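Local coordinates for protein ComZ (Thermus thermophilus, PDB 6QVI) that probably serves as a pilus tip-associated DNA receptor in natural competence, joining a pseudopilin-like domain to a beta-solenoid domain, at residues K27-L32 and A125-S130; S395-T400 and A423-F428; N167-Y172 and V239-Q244. All blocks are in the same frame, centred on the assembly; numbering follows the deposited sequence.

Contact 1: residues K27-L32 and A125-S130; sequences KYKAAL and ATFRIS
L32 reaches F127 and I129 because its CG stands anti to the backbone N (chi1 -162°), while F127 points from the strand to the helix, its CG anti to the carbonyl carbon (chi1 -47°). K29 shares the leucine's first torsion, which with an extended second one puts CG and CD beside the ring edge; the later bends of the chain move only CE and NZ. The two segments run nearly parallel, with axes 9° apart and 11.3 Å at closest approach, a gap that side chains from both elements fill. K29 CD lies at the ring edge, in plane, 3.7 Å from F127 CE2. Farther along the helix, L32 CD2 comes obliquely to the same ring, 3.9 Å from F127 CD1. The other leucine contact is with the next inward-facing residue of the strand, L32 CG standing 4.0 Å from I129 CD1. L110 and F518, from the strands flanking 120-130, also meet F127, and L98 touches L32. An alanine at F127 is likely to open a gap beneath the helix, leaving K29 CD and L32 CD2 without the surface they share. This is the pilin arrangement of a long N-terminal helix laid on an antiparallel sheet. Its chemistry is wholly apolar, even the lysine contributing methylenes, which implies adhesion by shape and burial instead of directed bonds.

Contact 2: residues S395-T400 and A423-F428; sequences SAKSAT and ATFGLF
F425 and K397 meet where the loop following strand 419-421 swings past the residue just before strand 398-406. Along that loop, T424 is the first to be held: its OG1 is hydrogen-bonded to OD1 of D422, whose other oxygen, OD2, is bonded to the backbone N of F425. One carboxylate thus grips two successive residues and steadies the bend from which the phenylalanine projects. With CG anti to the backbone N (chi1 -165°), the F425 ring is carried over to K397. The lysine answers with a chain extended beyond CG, running obliquely past the ring, so that CD comes within 3.5 Å of F425 CE1. Its ammonium group ends over the ring face, NZ lying 4.9 Å from the centroid of the F425 ring and only 11° off the normal. This is a cation-pi interaction, long but well centred, and it shows how a lysine can use both parts of its side chain on one aromatic partner. NZ is also 3.5 Å from F425 O, a carbonyl that would probably add some electrostatic attraction. G426 follows, its CA the nearest to that of K397, at 7.6 Å, and the lysine methylenes pass beside it. Its carbonyl O is hydrogen-bonded to ND1 of H431, and the imidazole of H431 meets the F425 ring edge-to-face. Farther on, F428 turns inward to touch Y389. R390 and Q392 of strand 387-392 also touch F425, while strand 398-406, entered just after K397, runs parallel to strands 374-377 and 432-437, so the contact ties two loops together at the surface beside stacked solenoid strands.

Contact 3: residues N167-Y172 and V239-Q244; sequences NDPDQY and VGRGAQ
R241 occupies the third position of a type II' beta turn from V239 to G242, which brings G240 to within 7.1 Å of P169, CA to CA, and aims the arginine at the loop carrying P169 and D170. Glycine suits this turn: G240 has a positive phi of 58°, and G242 adopts backbone angles at which a side chain would be jammed against the preceding carbonyl. From there the R241 chain bends at its third torsion (chi3 -63°) and lays its guanidinium group flat against the proline. P169 CB sits over the centre of the guanidinium, 4.0 Å above its plane, and P169 CG is 3.9 Å from R241 NH1. D170 OD1 is modelled at the guanidinium edge but too close to R241 NH2, so a salt bridge is likely while its exact geometry stays doubtful. Behind the side chain the turn is braced by the hydrogen bond from R241 N to OD1 of D245, to which Q244 NE2 adds only a weak bond of 3.5 Å to R241 O. Both segments are loops leaving short strands, 160-162 and 237-239, each of which pairs in parallel with strand 212-214. Such a bridge at the surface, between loops whose parent strands have strand 212-214 stacked between them, fits the beta-solenoid architecture.

The three contacts show chemistry following location. Contact 1 is buried and belongs to the pseudopilin-like part, where a helix meets a strand through hydrocarbon alone. Contacts 2 and 3 lie at the surface of the solenoid part and join loops, with a cation as the main actor in each: a lysine over an aromatic face in one, an arginine meeting a proline and a carboxylate of unsure place in the other. None of the three shares a helix or strand with another. Contacts 2 and 3 fall on opposite sides of the chain's centre, their centres about 41 Å apart, and contact 1 lies about 38 Å from contact 2 and 35 Å from contact 3, centre to centre.

Contact 1: residues K27-L32 and A125-S130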
loop_
_atom_site.group_PDB
_atom_site.type_symbol
_atom_site.label_atom_id
_atom_site.label_comp_id
_atom_site.label_asym_id
_atom_site.label_seq_id
_atom_site.Cartn_x
_atom_site.Cartn_y
_atom_site.Cartn_z
ATOM N N LYS A 27 -19.334 25.905 -5.397
ATOM C CA LYS A 27 -17.972 26.173 -4.951
ATOM C C LYS A 27 -17.485 25.066 -4.038
ATOM O O LYS A 27 -16.407 24.488 -4.252
ATOM C CB LYS A 27 -17.919 27.502 -4.209
ATOM C CG LYS A 27 -16.552 28.093 -4.048
ATOM C CD LYS A 27 -16.456 28.749 -2.683
ATOM C CE LYS A 27 -15.104 29.381 -2.458
ATOM N NZ LYS A 27 -15.075 29.953 -1.081
ATOM N N TYR A 28 -18.286 24.736 -3.028
ATOM C CA TYR A 28 -17.841 23.766 -2.044
ATOM C C TYR A 28 -18.120 22.325 -2.449
ATOM O O TYR A 28 -17.555 21.426 -1.838
ATOM C CB TYR A 28 -18.468 24.087 -0.692
ATOM C CG TYR A 28 -17.820 25.299 -0.098
ATOM C CD1 TYR A 28 -18.361 26.583 -0.272
ATOM C CD2 TYR A 28 -16.624 25.175 0.596
ATOM C CE1 TYR A 28 -17.732 27.724 0.278
ATOM C CE2 TYR A 28 -16.001 26.292 1.152
ATOM C CZ TYR A 28 -16.553 27.563 0.988
ATOM O OH TYR A 28 -15.902 28.642 1.536
ATOM N N LYS A 29 -18.918 22.081 -3.500
ATOM C CA LYS A 29 -18.924 20.767 -4.120
ATOM C C LYS A 29 -17.606 20.519 -4.839
ATOM O O LYS A 29 -17.096 19.394 -4.815
ATOM C CB LYS A 29 -20.099 20.643 -5.093
ATOM C CG LYS A 29 -20.098 19.388 -6.011
ATOM C CD LYS A 29 -21.494 19.152 -6.650
ATOM C CE LYS A 29 -21.644 19.822 -8.030
ATOM N NZ LYS A 29 -21.234 19.001 -9.210
ATOM N N ALA A 30 -17.012 21.562 -5.419
ATOM C CA ALA A 30 -15.677 21.420 -5.967
ATOM C C ALA A 30 -14.650 21.212 -4.861
ATOM O O ALA A 30 -13.787 20.324 -4.957
ATOM C CB ALA A 30 -15.313 22.639 -6.807
ATOM N N ALA A 31 -14.738 22.008 -3.793
ATOM C CA ALA A 31 -13.791 21.835 -2.697
ATOM C C ALA A 31 -13.951 20.458 -2.071
ATOM O O ALA A 31 -12.960 19.832 -1.676
ATOM C CB ALA A 31 -13.968 22.932 -1.641
ATOM N N LEU A 32 -15.191 19.969 -1.984
ATOM C CA LEU A 32 -15.423 18.658 -1.399
ATOM C C LEU A 32 -14.797 17.570 -2.271
ATOM O O LEU A 32 -14.024 16.734 -1.786
ATOM C CB LEU A 32 -16.922 18.443 -1.227
ATOM C CG LEU A 32 -17.351 17.339 -0.257
ATOM C CD1 LEU A 32 -16.703 17.575 1.107
ATOM C CD2 LEU A 32 -18.880 17.255 -0.124
ATOM N N ALA A 125 -27.100 19.187 -1.657
ATOM C CA ALA A 125 -26.763 17.942 -2.349
ATOM C C ALA A 125 -26.237 16.892 -1.385
ATOM O O ALA A 125 -25.451 17.191 -0.467
ATOM C CB ALA A 125 -25.728 18.170 -3.451
ATOM N N THR A 126 -26.649 15.656 -1.631
ATOM C CA THR A 126 -26.159 14.523 -0.874
ATOM C C THR A 126 -25.201 13.711 -1.737
ATOM O O THR A 126 -25.564 13.267 -2.837
ATOM C CB THR A 126 -27.291 13.608 -0.442
ATOM O OG1 THR A 126 -28.130 14.304 0.476
ATOM C CG2 THR A 126 -26.702 12.366 0.239
ATOM N N PHE A 127 -24.021 13.438 -1.186
ATOM C CA PHE A 127 -23.010 12.640 -1.852
ATOM C C PHE A 127 -22.746 11.359 -1.088
ATOM O O PHE A 127 -22.901 11.294 0.130
ATOM C CB PHE A 127 -21.702 13.388 -1.993
ATOM C CG PHE A 127 -21.847 14.746 -2.485
ATOM C CD1 PHE A 127 -22.186 15.769 -1.623
ATOM C CD2 PHE A 127 -21.640 15.020 -3.825
ATOM C CE1 PHE A 127 -22.315 17.060 -2.087
ATOM C CE2 PHE A 127 -21.788 16.308 -4.292
ATOM C CZ PHE A 127 -22.115 17.328 -3.417
ATOM N N ARG A 128 -22.139 10.422 -1.777
ATOM C CA ARG A 128 -21.659 9.215 -1.165
ATOM C C ARG A 128 -20.213 9.297 -1.567
ATOM O O ARG A 128 -19.909 9.367 -2.716
ATOM C CB ARG A 128 -22.312 8.005 -1.757
ATOM C CG ARG A 128 -21.348 6.871 -1.974
ATOM C CD ARG A 128 -21.871 5.586 -1.392
ATOM N NE ARG A 128 -23.240 5.333 -1.781
ATOM C CZ ARG A 128 -24.138 4.816 -0.964
ATOM N NH1 ARG A 128 -23.788 4.505 0.275
ATOM N NH2 ARG A 128 -25.376 4.614 -1.384
ATOM N N ILE A 129 -19.325 9.324 -0.601
ATOM C CA ILE A 129 -17.901 9.490 -0.843
ATOM C C ILE A 129 -17.137 8.412 -0.102
ATOM O O ILE A 129 -17.259 8.287 1.123
ATOM C CB ILE A 129 -17.375 10.865 -0.409
ATOM C CG1 ILE A 129 -18.252 11.978 -0.996
ATOM C CG2 ILE A 129 -15.898 11.021 -0.791
ATOM C CD1 ILE A 129 -17.762 13.327 -0.561
ATOM N N SER A 130 -16.313 7.653 -0.838
ATOM C CA SER A 130 -15.434 6.669 -0.222
ATOM C C SER A 130 -14.082 6.722 -0.915
ATOM O O SER A 130 -14.013 6.910 -2.136
ATOM C CB SER A 130 -16.081 5.280 -0.274
ATOM O OG SER A 130 -16.178 4.798 -1.601
#

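Contact 2: residues S395-T400 and A423-F428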
loop_
_atom_site.group_PDB
_atom_site.type_symbol
_atom_site.label_atom_id
_atom_site.label_comp_id
_atom_site.label_asym_id
_atom_site.label_seq_id
_atom_site.Cartn_x
_atom_site.Cartn_y
_atom_site.Cartn_z
ATOM N N SER A 395 11.961 6.895 -17.063
ATOM C CA SER A 395 11.950 8.070 -16.193
ATOM C C SER A 395 12.096 7.681 -14.723
ATOM O O SER A 395 12.971 8.195 -14.015
ATOM C CB SER A 395 10.662 8.871 -16.408
ATOM O OG SER A 395 10.608 9.417 -17.713
ATOM N N ALA A 396 11.210 6.809 -14.244
ATOM C CA ALA A 396 11.198 6.411 -12.842
ATOM C C ALA A 396 12.362 5.478 -12.529
ATOM O O ALA A 396 12.849 4.739 -13.389
ATOM C CB ALA A 396 9.873 5.741 -12.484
ATOM N N LYS A 397 12.802 5.521 -11.274
ATOM C CA LYS A 397 13.911 4.695 -10.798
ATOM C C LYS A 397 13.406 3.487 -10.009
ATOM O O LYS A 397 13.738 3.273 -8.843
ATOM C CB LYS A 397 14.869 5.542 -9.961
ATOM C CG LYS A 397 15.402 6.777 -10.683
ATOM C CD LYS A 397 16.596 7.371 -9.930
ATOM C CE LYS A 397 17.028 8.720 -10.490
ATOM N NZ LYS A 397 17.975 9.420 -9.565
ATOM N N SER A 398 12.639 2.648 -10.689
ATOM C CA SER A 398 12.065 1.480 -10.050
ATOM C C SER A 398 12.025 0.369 -11.081
ATOM O O SER A 398 12.155 0.605 -12.284
ATOM C CB SER A 398 10.671 1.764 -9.456
ATOM O OG SER A 398 9.680 1.928 -10.451
ATOM N N ALA A 399 11.896 -0.852 -10.603
ATOM C CA ALA A 399 11.852 -1.980 -11.520
ATOM C C ALA A 399 11.415 -3.199 -10.730
ATOM O O ALA A 399 11.313 -3.159 -9.501
ATOM C CB ALA A 399 13.205 -2.198 -12.194
ATOM N N THR A 400 11.202 -4.302 -11.441
ATOM C CA THR A 400 10.753 -5.536 -10.821
ATOM C C THR A 400 11.518 -6.711 -11.405
ATOM O O THR A 400 11.852 -6.724 -12.593
ATOM C CB THR A 400 9.259 -5.767 -11.056
ATOM O OG1 THR A 400 8.546 -4.548 -10.814
ATOM C CG2 THR A 400 8.723 -6.841 -10.141
ATOM N N ALA A 423 23.629 3.889 -3.252
ATOM C CA ALA A 423 23.547 5.276 -2.841
ATOM C C ALA A 423 23.760 6.263 -3.967
ATOM O O ALA A 423 23.019 7.225 -4.112
ATOM C CB ALA A 423 24.562 5.530 -1.749
ATOM N N THR A 424 24.798 6.016 -4.744
ATOM C CA THR A 424 25.159 6.856 -5.849
ATOM C C THR A 424 23.998 7.079 -6.765
ATOM O O THR A 424 23.665 8.205 -7.094
ATOM C CB THR A 424 26.262 6.220 -6.690
ATOM O OG1 THR A 424 27.057 5.337 -5.887
ATOM C CG2 THR A 424 27.134 7.287 -7.264
ATOM N N PHE A 425 23.355 6.001 -7.174
ATOM C CA PHE A 425 22.254 6.164 -8.091
ATOM C C PHE A 425 21.082 6.914 -7.518
ATOM O O PHE A 425 20.764 7.995 -7.977
ATOM C CB PHE A 425 21.785 4.846 -8.664
ATOM C CG PHE A 425 20.911 5.023 -9.850
ATOM C CD1 PHE A 425 19.596 4.656 -9.812
ATOM C CD2 PHE A 425 21.399 5.614 -10.981
ATOM C CE1 PHE A 425 18.786 4.841 -10.897
ATOM C CE2 PHE A 425 20.597 5.806 -12.074
ATOM C CZ PHE A 425 19.287 5.418 -12.031
ATOM N N GLY A 426 20.433 6.332 -6.522
ATOM C CA GLY A 426 19.277 6.950 -5.900
ATOM C C GLY A 426 19.123 6.454 -4.486
ATOM O O GLY A 426 19.812 5.543 -4.082
ATOM N N LEU A 427 18.208 7.034 -3.731
ATOM C CA LEU A 427 18.026 6.628 -2.343
ATOM C C LEU A 427 16.587 6.199 -2.093
ATOM O O LEU A 427 15.646 6.711 -2.712
ATOM C CB LEU A 427 18.436 7.768 -1.393
ATOM C CG LEU A 427 19.950 7.954 -1.219
ATOM C CD1 LEU A 427 20.394 9.469 -1.078
ATOM C CD2 LEU A 427 20.403 7.110 -0.065
ATOM N N PHE A 428 16.437 5.252 -1.173
ATOM C CA PHE A 428 15.130 4.732 -0.810
ATOM C C PHE A 428 14.305 5.811 -0.113
ATOM O O PHE A 428 14.821 6.534 0.746
ATOM C CB PHE A 428 15.293 3.550 0.134
ATOM C CG PHE A 428 14.300 2.455 -0.083
ATOM C CD1 PHE A 428 14.287 1.743 -1.268
ATOM C CD2 PHE A 428 13.355 2.157 0.887
ATOM C CE1 PHE A 428 13.369 0.727 -1.479
ATOM C CE2 PHE A 428 12.427 1.148 0.680
ATOM C CZ PHE A 428 12.440 0.428 -0.512
#

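Contact 3: residues N167-Y172 and V239-Q244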
loop_
_atom_site.group_PDB
_atom_site.type_symbol
_atom_site.label_atom_id
_atom_site.label_comp_id
_atom_site.label_asym_id
_atom_site.label_seq_id
_atom_site.Cartn_x
_atom_site.Cartn_y
_atom_site.Cartn_z
ATOM N N ASN A 167 -13.843 -19.765 5.143
ATOM C CA ASN A 167 -14.721 -20.854 5.524
ATOM C C ASN A 167 -14.481 -21.318 6.946
ATOM O O ASN A 167 -14.909 -22.422 7.303
ATOM C CB ASN A 167 -14.547 -22.043 4.559
ATOM C CG ASN A 167 -15.667 -22.124 3.543
ATOM O OD1 ASN A 167 -16.683 -22.815 3.739
ATOM N ND2 ASN A 167 -15.508 -21.396 2.451
ATOM N N ASP A 168 -13.814 -20.494 7.774
ATOM C CA ASP A 168 -13.560 -20.796 9.179
ATOM C C ASP A 168 -13.309 -19.518 9.978
ATOM O O ASP A 168 -12.171 -19.253 10.387
ATOM C CB ASP A 168 -12.398 -21.781 9.361
ATOM C CG ASP A 168 -12.543 -22.606 10.648
ATOM O OD1 ASP A 168 -12.069 -23.769 10.700
ATOM O OD2 ASP A 168 -13.151 -22.092 11.614
ATOM N N PRO A 169 -14.329 -18.681 10.186
ATOM C CA PRO A 169 -14.090 -17.398 10.850
ATOM C C PRO A 169 -13.969 -17.548 12.344
ATOM O O PRO A 169 -14.088 -16.560 13.072
ATOM C CB PRO A 169 -15.351 -16.597 10.526
ATOM C CG PRO A 169 -16.415 -17.669 10.468
ATOM C CD PRO A 169 -15.760 -18.895 9.900
ATOM N N ASP A 170 -13.694 -18.751 12.818
ATOM C CA ASP A 170 -13.491 -18.950 14.241
ATOM C C ASP A 170 -12.090 -19.436 14.523
ATOM O O ASP A 170 -11.847 -19.972 15.601
ATOM C CB ASP A 170 -14.478 -19.975 14.800
ATOM C CG ASP A 170 -15.883 -19.472 14.833
ATOM O OD1 ASP A 170 -16.021 -18.271 15.120
ATOM O OD2 ASP A 170 -16.828 -20.253 14.558
ATOM N N GLN A 171 -11.152 -19.212 13.612
ATOM C CA GLN A 171 -9.811 -19.701 13.844
ATOM C C GLN A 171 -8.879 -18.587 14.280
ATOM O O GLN A 171 -8.653 -17.642 13.525
ATOM C CB GLN A 171 -9.202 -20.399 12.634
ATOM C CG GLN A 171 -9.811 -21.738 12.262
ATOM C CD GLN A 171 -9.776 -22.760 13.400
ATOM O OE1 GLN A 171 -10.217 -22.439 14.492
ATOM N NE2 GLN A 171 -9.072 -23.931 13.207
ATOM N N TYR A 172 -8.342 -18.719 15.488
ATOM C CA TYR A 172 -7.237 -17.880 15.900
ATOM C C TYR A 172 -6.192 -17.875 14.798
ATOM O O TYR A 172 -5.573 -18.887 14.467
ATOM C CB TYR A 172 -6.678 -18.350 17.242
ATOM C CG TYR A 172 -7.721 -18.222 18.319
ATOM C CD1 TYR A 172 -8.579 -19.277 18.616
ATOM C CD2 TYR A 172 -7.904 -17.020 19.002
ATOM C CE1 TYR A 172 -9.567 -19.151 19.596
ATOM C CE2 TYR A 172 -8.897 -16.884 19.975
ATOM C CZ TYR A 172 -9.716 -17.947 20.265
ATOM O OH TYR A 172 -10.688 -17.809 21.235
ATOM N N VAL A 239 -10.682 -6.733 13.869
ATOM C CA VAL A 239 -10.549 -8.179 13.694
ATOM C C VAL A 239 -11.912 -8.839 13.586
ATOM O O VAL A 239 -12.724 -8.733 14.513
ATOM C CB VAL A 239 -9.752 -8.815 14.852
ATOM C CG1 VAL A 239 -9.845 -10.349 14.811
ATOM C CG2 VAL A 239 -8.314 -8.359 14.814
ATOM N N GLY A 240 -12.125 -9.588 12.504
ATOM C CA GLY A 240 -13.262 -10.497 12.378
ATOM C C GLY A 240 -14.628 -9.827 12.518
ATOM O O GLY A 240 -14.872 -8.716 12.038
ATOM N N ARG A 241 -15.532 -10.523 13.203
ATOM C CA ARG A 241 -16.935 -10.166 13.311
ATOM C C ARG A 241 -17.223 -9.085 14.337
ATOM O O ARG A 241 -18.393 -8.752 14.528
ATOM C CB ARG A 241 -17.757 -11.421 13.628
ATOM C CG ARG A 241 -17.970 -12.251 12.373
ATOM C CD ARG A 241 -18.409 -13.662 12.633
ATOM N NE ARG A 241 -17.372 -14.359 13.365
ATOM C CZ ARG A 241 -17.445 -15.621 13.767
ATOM N NH1 ARG A 241 -18.515 -16.377 13.489
ATOM N NH2 ARG A 241 -16.431 -16.113 14.461
ATOM N N GLY A 242 -16.232 -8.514 14.975
ATOM C CA GLY A 242 -16.489 -7.603 16.070
ATOM C C GLY A 242 -15.374 -7.639 17.096
ATOM O O GLY A 242 -14.378 -8.333 16.945
ATOM N N ALA A 243 -15.569 -6.870 18.160
ATOM C CA ALA A 243 -14.610 -6.901 19.254
ATOM C C ALA A 243 -14.561 -8.254 19.967
ATOM O O ALA A 243 -13.619 -8.513 20.703
ATOM C CB ALA A 243 -14.938 -5.808 20.268
ATOM N N GLN A 244 -15.579 -9.100 19.768
ATOM C CA GLN A 244 -15.634 -10.426 20.379
ATOM C C GLN A 244 -14.407 -11.252 19.974
ATOM O O GLN A 244 -13.885 -12.045 20.779
ATOM C CB GLN A 244 -16.874 -11.173 19.939
ATOM C CG GLN A 244 -18.138 -10.385 19.930
ATOM C CD GLN A 244 -18.319 -9.701 18.611
ATOM O OE1 GLN A 244 -18.468 -8.479 18.520
ATOM N NE2 GLN A 244 -18.296 -10.496 17.558
#